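Long-range contacts in neutral ceramidase (Pseudomonas aeruginosa, PDB 2ZWS), which hydrolyses the N-acyl linkage of ceramides to sphingosine and free fatty acid with the help of a zinc ion, and also catalyses the reverse synthesis: residues V513-Y518 with G619-F624; Q425-A430 with M482-R487; T206-A211 with D263-N268; I565-K570 with G607-H612; C370-T375 with E453-Q458. One frame throughout, in Å; residues are numbered along the deposited sequence. Where two conformers were deposited one is given.

Contact 1: V513-Y518 with G619-F624; sequences VADDPY and GNAKNF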
# COMPACT_ATOMS: atom_id res chain seq x y z
N VAL A 513 7.40 28.20 -2.13
CA VAL A 513 7.73 29.60 -1.82
C VAL A 513 6.50 30.47 -2.14
O VAL A 513 6.01 31.21 -1.27
CB VAL A 513 8.94 30.08 -2.65
CG1 VAL A 513 9.22 31.57 -2.46
CG2 VAL A 513 10.19 29.24 -2.31
N ALA A 514 5.99 30.35 -3.36
CA ALA A 514 4.82 31.10 -3.79
C ALA A 514 4.49 30.70 -5.23
O ALA A 514 5.32 30.08 -5.94
CB ALA A 514 5.08 32.61 -3.71
N ASP A 515 3.26 31.02 -5.64
CA ASP A 515 2.81 30.85 -7.02
C ASP A 515 2.48 32.19 -7.64
O ASP A 515 1.91 33.07 -6.99
CB ASP A 515 1.52 30.02 -7.06
CG ASP A 515 1.69 28.65 -6.43
OD1 ASP A 515 2.28 27.76 -7.07
OD2 ASP A 515 1.21 28.46 -5.30
N ASP A 516 2.76 32.29 -8.93
CA ASP A 516 2.28 33.38 -9.76
C ASP A 516 1.69 32.78 -11.03
O ASP A 516 2.16 31.72 -11.48
CB ASP A 516 3.44 34.28 -10.15
CG ASP A 516 4.00 35.05 -8.97
OD1 ASP A 516 5.15 34.76 -8.59
OD2 ASP A 516 3.28 35.92 -8.43
N PRO A 517 0.70 33.46 -11.63
CA PRO A 517 0.20 33.00 -12.92
C PRO A 517 1.23 33.25 -14.01
O PRO A 517 2.24 33.96 -13.77
CB PRO A 517 -1.06 33.85 -13.16
CG PRO A 517 -1.20 34.75 -11.96
CD PRO A 517 0.05 34.71 -11.18
N TYR A 518 1.03 32.66 -15.18
CA TYR A 518 1.85 33.01 -16.34
C TYR A 518 1.71 34.52 -16.53
O TYR A 518 0.63 35.08 -16.34
CB TYR A 518 1.30 32.35 -17.60
CG TYR A 518 1.70 30.91 -17.89
CD1 TYR A 518 2.04 30.54 -19.18
CD2 TYR A 518 1.68 29.92 -16.90
CE1 TYR A 518 2.37 29.24 -19.50
CE2 TYR A 518 2.02 28.60 -17.20
CZ TYR A 518 2.36 28.27 -18.50
OH TYR A 518 2.69 26.98 -18.84
N GLY A 619 -7.50 23.82 -8.59
CA GLY A 619 -6.16 23.86 -7.98
C GLY A 619 -6.11 24.89 -6.86
O GLY A 619 -7.15 25.41 -6.44
N ASN A 620 -4.91 25.17 -6.36
CA ASN A 620 -4.72 26.11 -5.26
C ASN A 620 -3.42 26.85 -5.46
O ASN A 620 -2.44 26.26 -5.94
CB ASN A 620 -4.73 25.38 -3.89
CG ASN A 620 -6.02 24.62 -3.64
OD1 ASN A 620 -6.19 23.50 -4.15
ND2 ASN A 620 -6.97 25.23 -2.89
N ALA A 621 -3.42 28.13 -5.11
CA ALA A 621 -2.23 28.96 -5.28
C ALA A 621 -1.83 29.68 -3.99
O ALA A 621 -2.69 30.03 -3.20
CB ALA A 621 -2.46 29.97 -6.40
N LYS A 622 -0.53 29.89 -3.79
CA LYS A 622 0.00 30.54 -2.58
C LYS A 622 0.54 31.95 -2.89
O LYS A 622 1.33 32.14 -3.84
CB LYS A 622 1.14 29.70 -1.98
CG LYS A 622 1.70 30.24 -0.63
CD LYS A 622 2.94 29.44 -0.22
CE LYS A 622 3.57 29.99 1.03
NZ LYS A 622 4.59 29.04 1.59
N ASN A 623 0.11 32.94 -2.10
CA ASN A 623 0.61 34.34 -2.23
C ASN A 623 1.93 34.51 -1.48
O ASN A 623 2.01 34.15 -0.30
CB ASN A 623 -0.44 35.28 -1.65
CG ASN A 623 -0.10 36.77 -1.86
OD1 ASN A 623 0.79 37.34 -1.22
ND2 ASN A 623 -0.85 37.40 -2.76
N PHE A 624 2.97 35.03 -2.13
CA PHE A 624 4.30 35.13 -1.49
C PHE A 624 4.29 36.01 -0.24
O PHE A 624 4.91 35.68 0.79
CB PHE A 624 5.33 35.71 -2.47
CG PHE A 624 6.72 35.90 -1.88
CD1 PHE A 624 7.55 34.80 -1.63
CD2 PHE A 624 7.19 37.17 -1.60
CE1 PHE A 624 8.84 34.98 -1.10
CE2 PHE A 624 8.47 37.36 -1.05
CZ PHE A 624 9.30 36.27 -0.81
O HOH W 1 3.01 35.21 -5.03
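The loop 513-518 runs past the end of strand 611-622 at a steep angle, the directions of the touching parts lying 123° apart, and comes nearest where A514 faces F624, with 4.7 Å between their CA atoms. D515 ties the two together through both its backbone and its side chain. Its N donates to the backbone O of K622 at 2.9 Å. In return OD2 of D515 receives the backbone N of K622 at 2.7 Å on its anti lone pair. One residue thus satisfies both polar backbone atoms of K622, and a short carboxylate suits the place because it can reach back to the strand. The OD2 carries a second bond from N551 and OD1 takes one from the backbone of H548, which together fix the rotation of this buried group. Water 1 adds a looser link, donating to D515 O and accepting from F624 N.

Toward solvent the contact becomes apolar. The methyl CB of A514 packs on CB of F624 at 3.3 Å, and CG1 of V513 sits at the ring edge, 3.7 Å from CE1 of F624. The extended chain of K622, with CG anti to the backbone N (chi1 -176°), brings CE alongside V513 O while NZ bonds to V512 O. The segment 619-624 overlaps the region 620-646 required for correct folding and localization. Within the C-terminal beta-sandwich domain, strand 629-642 pairs with 611-622, while D516 bonds to S594, through its backbone and OD1, just before strand 595-603.

Contact 2: Q425-A430 with M482-R487; sequences QAASEA and MAVALR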
# COMPACT_ATOMS: atom_id res chain seq x y z
N GLN A 425 -0.58 -23.11 11.23
CA GLN A 425 -1.66 -24.06 10.99
C GLN A 425 -1.51 -25.32 11.86
O GLN A 425 -2.51 -25.83 12.40
CB GLN A 425 -1.77 -24.42 9.49
CG GLN A 425 -2.88 -25.45 9.17
CD GLN A 425 -4.27 -24.98 9.53
OE1 GLN A 425 -4.85 -24.12 8.87
NE2 GLN A 425 -4.81 -25.54 10.59
N ALA A 426 -0.29 -25.82 12.02
CA ALA A 426 -0.08 -27.00 12.89
C ALA A 426 -0.47 -26.69 14.33
O ALA A 426 -1.14 -27.50 14.97
CB ALA A 426 1.38 -27.51 12.77
N ALA A 427 -0.08 -25.52 14.83
CA ALA A 427 -0.39 -25.12 16.20
C ALA A 427 -1.88 -24.83 16.40
O ALA A 427 -2.42 -25.05 17.48
CB ALA A 427 0.45 -23.92 16.61
N SER A 428 -2.54 -24.35 15.35
CA SER A 428 -3.95 -23.92 15.45
C SER A 428 -5.03 -24.94 15.07
O SER A 428 -6.22 -24.68 15.29
CB SER A 428 -4.15 -22.65 14.64
OG SER A 428 -3.32 -21.62 15.14
N GLU A 429 -4.62 -26.08 14.51
CA GLU A 429 -5.56 -27.09 14.04
C GLU A 429 -6.56 -27.48 15.15
O GLU A 429 -7.77 -27.56 14.92
CB GLU A 429 -4.78 -28.33 13.62
CG GLU A 429 -5.17 -28.92 12.29
CD GLU A 429 -6.50 -29.65 12.30
OE1 GLU A 429 -6.89 -30.21 13.36
OE2 GLU A 429 -7.16 -29.68 11.23
N ALA A 430 -6.03 -27.73 16.35
CA ALA A 430 -6.87 -28.11 17.49
C ALA A 430 -7.87 -27.05 17.91
O ALA A 430 -8.87 -27.36 18.58
CB ALA A 430 -6.00 -28.52 18.68
N MET A 482 2.12 -16.92 19.56
CA MET A 482 0.85 -16.18 19.55
C MET A 482 -0.31 -17.12 19.23
O MET A 482 -1.36 -17.04 19.86
CB MET A 482 0.91 -15.02 18.56
CG MET A 482 -0.39 -14.20 18.57
SD MET A 482 -0.13 -12.62 17.73
CE MET A 482 0.80 -11.73 18.99
N ALA A 483 -0.10 -18.02 18.27
CA ALA A 483 -1.14 -18.99 17.87
C ALA A 483 -1.49 -19.90 19.05
O ALA A 483 -2.66 -20.23 19.29
CB ALA A 483 -0.66 -19.84 16.68
N VAL A 484 -0.46 -20.35 19.78
CA VAL A 484 -0.67 -21.19 20.96
C VAL A 484 -1.44 -20.42 22.03
O VAL A 484 -2.40 -20.95 22.60
CB VAL A 484 0.67 -21.70 21.52
CG1 VAL A 484 0.49 -22.33 22.94
CG2 VAL A 484 1.27 -22.73 20.55
N ALA A 485 -1.07 -19.16 22.28
CA ALA A 485 -1.86 -18.33 23.20
C ALA A 485 -3.35 -18.23 22.82
O ALA A 485 -4.23 -18.37 23.67
CB ALA A 485 -1.23 -16.94 23.34
N LEU A 486 -3.63 -17.97 21.54
CA LEU A 486 -5.02 -17.98 21.04
C LEU A 486 -5.69 -19.31 21.32
O LEU A 486 -6.82 -19.35 21.83
CB LEU A 486 -5.05 -17.73 19.53
CG LEU A 486 -5.21 -16.27 19.14
CD1 LEU A 486 -4.71 -16.05 17.72
CD2 LEU A 486 -6.64 -15.80 19.31
N ARG A 487 -5.00 -20.41 21.00
CA ARG A 487 -5.57 -21.74 21.16
C ARG A 487 -5.95 -22.00 22.62
O ARG A 487 -7.01 -22.57 22.89
CB ARG A 487 -4.55 -22.79 20.73
CG ARG A 487 -5.07 -24.26 20.81
CD ARG A 487 -3.95 -25.19 20.41
NE ARG A 487 -2.91 -25.28 21.43
CZ ARG A 487 -1.64 -25.59 21.21
NH1 ARG A 487 -1.17 -25.77 19.97
NH2 ARG A 487 -0.81 -25.69 22.25
O HOH W 2 -4.55 -20.64 17.35
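OG of S428, buried where helix 414-428 packs side by side with helix 471-488, lies 3.6 Å from the methyl CB of A483 and is gripped by three partners: OE1 of E404, the backbone O of V424 and water 2. The water bridges the helices, donating to S428 OG and to A483 O at 2.7 Å each. Small residues let the helices come close, the CA atoms of A427 and V484 being 6.2 Å apart. CB of A427 touches CB of A483 and CG2 of V484, each at 4.2 Å. Elsewhere on helix 471-488, M482, A483 and L486 pack on M397 of strand 392-400, which sets the helix pair against that sheet.

Beside these methyls a second polar link forms. R487 leaves helix 471-488 with CG anti to the backbone N and then bends at chi3 (72°), which turns the guanidinium back over V484 CB and toward A427, a span that suits a residue as long as arginine. NH1 of R487 donates to the carbonyl O of A427 at 2.9 Å; the donor lies in the carbonyl plane on a lone pair, and the oxygen sits at the edge of the guanidinium, close to its plane.

Contact 3: T206-A211 with D263-N268; sequences TSMTNA and DNEFDN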
# COMPACT_ATOMS: atom_id res chain seq x y z
N THR A 206 4.84 -3.12 -8.66
CA THR A 206 5.95 -2.36 -9.25
C THR A 206 5.79 -2.30 -10.77
O THR A 206 6.77 -2.13 -11.49
CB THR A 206 7.31 -3.04 -8.95
OG1 THR A 206 7.22 -4.43 -9.29
CG2 THR A 206 7.68 -2.92 -7.47
N SER A 207 4.57 -2.49 -11.26
CA SER A 207 4.35 -2.36 -12.70
C SER A 207 4.68 -0.96 -13.23
O SER A 207 5.14 -0.82 -14.35
CB SER A 207 2.92 -2.74 -13.06
OG SER A 207 2.68 -4.11 -12.76
N MET A 208 4.38 0.07 -12.43
CA MET A 208 4.81 1.44 -12.75
C MET A 208 6.24 1.56 -12.22
O MET A 208 6.51 1.33 -11.03
CB MET A 208 3.92 2.46 -12.06
CG MET A 208 2.44 2.45 -12.47
SD MET A 208 2.14 2.68 -14.24
CE MET A 208 2.87 4.31 -14.51
N THR A 209 7.17 1.88 -13.13
CA THR A 209 8.59 1.81 -12.85
C THR A 209 9.13 3.08 -12.21
O THR A 209 8.39 4.07 -12.02
CB THR A 209 9.42 1.54 -14.13
OG1 THR A 209 9.40 2.72 -14.93
CG2 THR A 209 8.86 0.32 -14.91
N ASN A 210 10.42 3.07 -11.89
CA ASN A 210 11.08 4.25 -11.32
C ASN A 210 11.20 5.43 -12.28
O ASN A 210 11.64 6.51 -11.86
CB ASN A 210 12.44 3.91 -10.64
CG ASN A 210 13.53 3.48 -11.61
OD1 ASN A 210 14.63 3.07 -11.17
ND2 ASN A 210 13.26 3.54 -12.90
N ALA A 211 10.79 5.23 -13.53
CA ALA A 211 10.71 6.32 -14.52
C ALA A 211 9.41 7.11 -14.46
O ALA A 211 9.30 8.19 -15.06
CB ALA A 211 10.88 5.76 -15.92
N ASP A 263 7.08 -2.00 -23.23
CA ASP A 263 6.62 -0.91 -24.11
C ASP A 263 5.79 0.14 -23.39
O ASP A 263 5.84 1.35 -23.73
CB ASP A 263 5.82 -1.47 -25.29
CG ASP A 263 6.71 -2.14 -26.32
OD1 ASP A 263 7.96 -2.14 -26.13
OD2 ASP A 263 6.16 -2.67 -27.31
N ASN A 264 5.03 -0.31 -22.40
CA ASN A 264 4.06 0.57 -21.79
C ASN A 264 3.74 0.10 -20.37
O ASN A 264 3.08 -0.92 -20.16
CB ASN A 264 2.81 0.70 -22.68
CG ASN A 264 1.92 1.87 -22.28
OD1 ASN A 264 1.55 2.72 -23.10
ND2 ASN A 264 1.58 1.92 -21.03
N GLU A 265 4.23 0.86 -19.39
CA GLU A 265 4.00 0.51 -17.98
C GLU A 265 2.53 0.61 -17.56
O GLU A 265 2.08 -0.12 -16.66
CB GLU A 265 4.92 1.34 -17.07
CG GLU A 265 4.74 2.83 -17.23
CD GLU A 265 5.79 3.69 -16.54
OE1 GLU A 265 5.96 4.85 -16.98
OE2 GLU A 265 6.43 3.25 -15.55
N PHE A 266 1.78 1.51 -18.18
CA PHE A 266 0.35 1.57 -17.90
C PHE A 266 -0.35 0.31 -18.39
O PHE A 266 -1.19 -0.24 -17.68
CB PHE A 266 -0.28 2.81 -18.55
CG PHE A 266 0.26 4.11 -18.02
CD1 PHE A 266 1.26 4.79 -18.71
CD2 PHE A 266 -0.23 4.67 -16.85
CE1 PHE A 266 1.76 6.01 -18.22
CE2 PHE A 266 0.26 5.88 -16.35
CZ PHE A 266 1.26 6.55 -17.03
N ASP A 267 -0.02 -0.14 -19.60
CA ASP A 267 -0.58 -1.41 -20.12
C ASP A 267 -0.22 -2.56 -19.17
O ASP A 267 -1.07 -3.43 -18.90
CB ASP A 267 -0.01 -1.75 -21.51
CG ASP A 267 -0.53 -0.85 -22.62
OD1 ASP A 267 -1.50 -0.08 -22.40
OD2 ASP A 267 0.02 -0.93 -23.74
N ASN A 268 1.03 -2.58 -18.70
CA ASN A 268 1.51 -3.65 -17.79
C ASN A 268 0.74 -3.63 -16.47
O ASN A 268 0.34 -4.67 -15.95
CB ASN A 268 3.00 -3.53 -17.49
CG ASN A 268 3.89 -3.69 -18.73
OD1 ASN A 268 5.10 -3.36 -18.67
ND2 ASN A 268 3.35 -4.23 -19.81
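M208 and E265 form the tight part of this contact, where a loop lies against the first turn of helix 265-286. The methionine is bent at chi2 and chi3 (-57° and -60°), which curls its methyl CE back over F266. CE of M208 stands 3.8 Å from the centroid of the F266 ring, above one face and displaced toward the rim, a CH-pi contact. SD of M208 lies over the same face at 4.5 Å from the centroid of the F266 ring, giving a Met-aromatic contact as well. CE of M208 also touches the carboxyl carbon CD of E265, at 3.6 Å, which a flexible thioether can do. S207 packs nearby against the backbone of N268, its OG held by N219.

The other side, around T209, is more open to solvent and relies on polar bonds. In the conformer described, one of two modelled for E265, OE2 of E265 takes two donors: T209 N at 2.9 Å, nearly along the C-O axis, and T209 OG1 at 3.1 Å, from above the carboxylate plane. The same OG1 accepts from A211 N, an ST turn within the loop that leads to strand 214-215.

F266 stacks edge-to-face with H37, a magnesium ligand. The contact therefore belongs to the second shell of the magnesium site, with the N-terminal end of a helix against the loop that follows zinc ligand H204.

Contact 4: I565-K570 with G607-H612; sequences IGKDGK and GTEPGH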
# COMPACT_ATOMS: atom_id res chain seq x y z
N ILE A 565 -22.33 17.47 -20.95
CA ILE A 565 -23.44 18.45 -21.04
C ILE A 565 -24.47 18.08 -22.12
O ILE A 565 -25.27 18.92 -22.55
CB ILE A 565 -22.96 19.90 -21.22
CG1 ILE A 565 -21.88 19.97 -22.31
CG2 ILE A 565 -22.48 20.47 -19.89
CD1 ILE A 565 -21.43 21.38 -22.68
N GLY A 566 -24.42 16.83 -22.56
CA GLY A 566 -25.48 16.26 -23.35
C GLY A 566 -25.27 16.23 -24.85
O GLY A 566 -24.24 16.66 -25.37
N LYS A 567 -26.30 15.78 -25.55
CA LYS A 567 -26.18 15.36 -26.93
C LYS A 567 -25.85 16.37 -28.07
O LYS A 567 -25.18 15.95 -29.01
CB LYS A 567 -27.37 14.47 -27.32
CG LYS A 567 -27.01 13.31 -28.23
CD LYS A 567 -27.76 12.03 -27.85
CE LYS A 567 -27.07 11.29 -26.70
NZ LYS A 567 -25.83 10.56 -27.10
N ASP A 568 -26.22 17.65 -28.05
CA ASP A 568 -26.58 18.59 -26.96
C ASP A 568 -27.83 18.31 -26.08
O ASP A 568 -28.46 17.27 -26.23
CB ASP A 568 -26.71 19.97 -27.62
CG ASP A 568 -27.98 20.10 -28.45
OD1 ASP A 568 -28.50 21.23 -28.57
OD2 ASP A 568 -28.46 19.07 -28.97
N GLY A 569 -28.22 19.24 -25.18
CA GLY A 569 -27.75 20.64 -25.12
C GLY A 569 -26.41 21.07 -24.53
O GLY A 569 -25.35 20.64 -25.00
N LYS A 570 -26.41 21.96 -23.52
CA LYS A 570 -27.61 22.54 -22.85
C LYS A 570 -28.22 21.68 -21.75
O LYS A 570 -29.10 22.14 -21.01
CB LYS A 570 -28.70 23.02 -23.83
CG LYS A 570 -28.29 24.16 -24.75
CD LYS A 570 -29.48 24.67 -25.54
CE LYS A 570 -29.11 24.95 -26.98
NZ LYS A 570 -29.12 23.70 -27.79
N GLY A 607 -17.89 2.83 -24.87
CA GLY A 607 -19.10 3.01 -24.09
C GLY A 607 -19.44 4.42 -23.67
O GLY A 607 -20.47 4.64 -23.04
N THR A 608 -18.59 5.41 -23.99
CA THR A 608 -18.90 6.81 -23.68
C THR A 608 -20.00 7.31 -24.62
O THR A 608 -19.92 7.06 -25.83
CB THR A 608 -17.67 7.71 -23.88
OG1 THR A 608 -17.04 7.37 -25.11
CG2 THR A 608 -16.69 7.52 -22.76
N GLU A 609 -20.99 8.00 -24.08
CA GLU A 609 -22.06 8.54 -24.88
C GLU A 609 -21.52 9.59 -25.84
O GLU A 609 -20.71 10.43 -25.44
CB GLU A 609 -23.14 9.15 -23.99
CG GLU A 609 -24.22 8.17 -23.55
CD GLU A 609 -25.40 8.14 -24.52
OE1 GLU A 609 -25.26 7.58 -25.64
OE2 GLU A 609 -26.48 8.66 -24.15
N PRO A 610 -21.91 9.51 -27.13
CA PRO A 610 -21.72 10.65 -28.02
C PRO A 610 -22.38 11.89 -27.44
O PRO A 610 -23.39 11.78 -26.74
CB PRO A 610 -22.44 10.22 -29.30
CG PRO A 610 -22.39 8.73 -29.27
CD PRO A 610 -22.50 8.35 -27.83
N GLY A 611 -21.80 13.06 -27.70
CA GLY A 611 -22.33 14.32 -27.18
C GLY A 611 -21.26 15.36 -26.93
O GLY A 611 -20.16 15.27 -27.47
N HIS A 612 -21.59 16.34 -26.10
CA HIS A 612 -20.68 17.44 -25.80
C HIS A 612 -20.14 17.37 -24.37
O HIS A 612 -20.88 17.06 -23.43
CB HIS A 612 -21.37 18.78 -26.08
CG HIS A 612 -21.67 18.98 -27.54
ND1 HIS A 612 -22.86 18.57 -28.12
CD2 HIS A 612 -20.92 19.49 -28.54
CE1 HIS A 612 -22.83 18.85 -29.41
NE2 HIS A 612 -21.67 19.40 -29.69
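K567 reaches the segment 607-612 by bending at three successive torsions, chi2 to chi4 (chi3 -82°, chi4 -75°), so that a chain that starts away from its partner swings its ammonium group across to E609 and P610. E609 bends at chi2 and meets the lysine at about a right angle. NZ of K567 donates to the backbone O of P610 at 2.8 Å, from well out of the carbonyl plane. The salt bridge from NZ of K567 to OE1 of E609 is weak, at 3.4 Å. The carbonyl of P610 thus offers the ammonium group its closer acceptor.

Beside these side chains the backbones of strands 560-566 and 611-622 pair antiparallel in the C-terminal beta sandwich. I565 N donates to H612 O at 2.9 Å, and H612 N donates to G566 O at 2.8 Å. Glycines suit this place: having no side chain, G611 can bring its CA to 3.5 Å from G566 O in the conformer described, one of two modelled, and G566 can adopt a positive phi of 99°. CG1 of I565 covers H612 O at 3.3 Å, and CB of H612 lies 3.6 Å from G566 O.

The bonds from I565 N and H612 N, together with that from the lysine to P610 O, carry the contact, while the long, weak ion pair at the exposed sheet end probably adds little, since water can compete for both charges.

Contact 5: C370-T375 with E453-Q458; sequences CQAEKT and EEYAAQ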
# COMPACT_ATOMS: atom_id res chain seq x y z
N CYS A 370 27.77 -12.14 14.08
CA CYS A 370 26.50 -12.84 14.06
C CYS A 370 25.63 -12.50 12.80
O CYS A 370 24.77 -13.32 12.51
CB CYS A 370 25.77 -12.91 15.46
SG CYS A 370 26.56 -13.86 16.82
N GLN A 371 25.94 -11.47 12.02
CA GLN A 371 25.29 -11.26 10.71
C GLN A 371 25.66 -12.31 9.64
O GLN A 371 25.10 -12.31 8.54
CB GLN A 371 25.57 -9.84 10.19
CG GLN A 371 24.86 -8.73 10.97
CD GLN A 371 23.38 -8.63 10.61
OE1 GLN A 371 22.92 -9.24 9.65
NE2 GLN A 371 22.63 -7.84 11.40
N ALA A 372 26.62 -13.18 9.98
CA ALA A 372 26.91 -14.41 9.21
C ALA A 372 27.38 -14.08 7.79
O ALA A 372 28.34 -13.32 7.63
CB ALA A 372 25.70 -15.39 9.23
N GLU A 373 26.70 -14.58 6.77
CA GLU A 373 27.21 -14.38 5.41
C GLU A 373 27.05 -12.97 4.83
O GLU A 373 27.55 -12.66 3.76
CB GLU A 373 26.78 -15.48 4.42
CG GLU A 373 25.43 -16.10 4.59
CD GLU A 373 25.29 -16.99 5.82
OE1 GLU A 373 25.94 -18.07 5.95
OE2 GLU A 373 24.48 -16.61 6.66
N LYS A 374 26.35 -12.11 5.56
CA LYS A 374 26.22 -10.73 5.12
C LYS A 374 27.55 -9.98 5.14
O LYS A 374 28.34 -10.13 6.08
CB LYS A 374 25.22 -10.02 6.05
CG LYS A 374 24.85 -8.58 5.61
CD LYS A 374 23.83 -7.93 6.57
CE LYS A 374 22.43 -8.48 6.31
NZ LYS A 374 21.56 -8.12 7.47
N THR A 375 27.79 -9.18 4.10
CA THR A 375 28.86 -8.20 4.17
C THR A 375 28.22 -6.85 4.41
O THR A 375 27.48 -6.30 3.58
CB THR A 375 29.85 -8.23 2.97
OG1 THR A 375 29.25 -7.66 1.81
CG2 THR A 375 30.30 -9.66 2.68
N GLU A 453 18.41 -20.40 4.70
CA GLU A 453 19.09 -20.86 3.46
C GLU A 453 19.16 -19.74 2.42
O GLU A 453 20.22 -19.47 1.85
CB GLU A 453 18.40 -22.10 2.89
CG GLU A 453 18.36 -23.29 3.86
CD GLU A 453 17.13 -23.38 4.78
OE1 GLU A 453 16.43 -22.36 5.04
OE2 GLU A 453 16.86 -24.51 5.27
N GLU A 454 18.05 -19.04 2.22
CA GLU A 454 18.07 -17.88 1.33
C GLU A 454 19.05 -16.82 1.81
O GLU A 454 19.75 -16.20 1.01
CB GLU A 454 16.68 -17.25 1.24
CG GLU A 454 15.68 -18.06 0.45
CD GLU A 454 14.25 -17.75 0.79
OE1 GLU A 454 14.01 -16.81 1.59
OE2 GLU A 454 13.36 -18.44 0.27
N TYR A 455 19.05 -16.56 3.12
CA TYR A 455 19.91 -15.53 3.70
C TYR A 455 21.35 -15.78 3.31
O TYR A 455 22.06 -14.82 2.96
CB TYR A 455 19.78 -15.53 5.22
CG TYR A 455 20.58 -14.46 5.90
CD1 TYR A 455 20.00 -13.23 6.23
CD2 TYR A 455 21.93 -14.68 6.26
CE1 TYR A 455 20.72 -12.23 6.88
CE2 TYR A 455 22.67 -13.69 6.91
CZ TYR A 455 22.04 -12.46 7.22
OH TYR A 455 22.74 -11.48 7.87
N ALA A 456 21.77 -17.05 3.34
CA ALA A 456 23.18 -17.40 3.06
C ALA A 456 23.62 -16.98 1.66
O ALA A 456 24.79 -16.64 1.46
CB ALA A 456 23.44 -18.89 3.29
N ALA A 457 22.68 -17.00 0.72
CA ALA A 457 22.98 -16.61 -0.66
C ALA A 457 23.22 -15.12 -0.83
O ALA A 457 23.91 -14.70 -1.75
CB ALA A 457 21.88 -17.10 -1.59
N GLN A 458 22.62 -14.32 0.05
CA GLN A 458 22.78 -12.85 0.04
C GLN A 458 22.48 -12.18 -1.30
O GLN A 458 23.20 -11.30 -1.74
CB GLN A 458 24.16 -12.41 0.59
CG GLN A 458 24.31 -12.58 2.09
CD GLN A 458 23.47 -11.60 2.88
OE1 GLN A 458 23.67 -10.39 2.81
NE2 GLN A 458 22.55 -12.12 3.68
O HOH W 3 25.65 -9.09 1.89
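The ring of Y455 has the amide of Q458 on one face, NE2 of Q458 lying 3.4 Å above the plane of the Y455 ring over its centre, and at its edge, near the plane, Q371 O. The carboxylate of E373 also comes to the ring edge, but its detailed placement is doubtful; its salt bridge is made to R452. Y455 gets there with CG anti to the backbone N (chi1 -177°), reaching from helix 452-457 into the loop after helix 365-370. C370, which opens that loop segment, is the probable disulfide partner of C322, and the side chain of Y455 lies about 9 Å from that of the zinc ligand Y448.

The hydroxyl OH of Y455 donates to Q371 O at 2.6 Å. That same oxygen also accepts K374 N, the bond that closes a type II' beta turn from Q371 to K374, so the tyrosine holds the turn by the carbonyl that defines it. A372, at the corner with positive phi, is small enough to set its CB 4.2 Å from CE2 of Y455.

K374 crosses the tyrosine at about a right angle, with CE of K374 3.4 Å from OH of Y455. NZ of K374 donates to OE1 of Q371 at 2.8 Å and is further gripped by the backbone oxygens of T465 and A325. Q458 holds its amide in place by donating NE2 to Y455 O. Water 3 donates to OE1 of Q458 and accepts from T375 N.

In the fold
Contacts 1 and 4 both use strand 611-622, at opposite ends, with contact 4 nested inside the loop that contact 1 closes; about 35 Å separates their centres, and both reach the sheet of that strand. Contact 4 is a surface contact of backbone pairing and an exposed ion pair, whereas contacts 1, 2, 3 and 5 are partly buried, contact 1 burying an aspartate. Contacts 2 and 5 alternate along the chain, helices 452-457 and 471-488 following one another; contact 2 joins helix to helix by small side chains and an arginine, contact 5 a turn to a helix by a tyrosine. Contact 3 is nearest the centre of the chain, about 17 Å from it, beside the magnesium site, mixing thioether packing with carboxylate bonds.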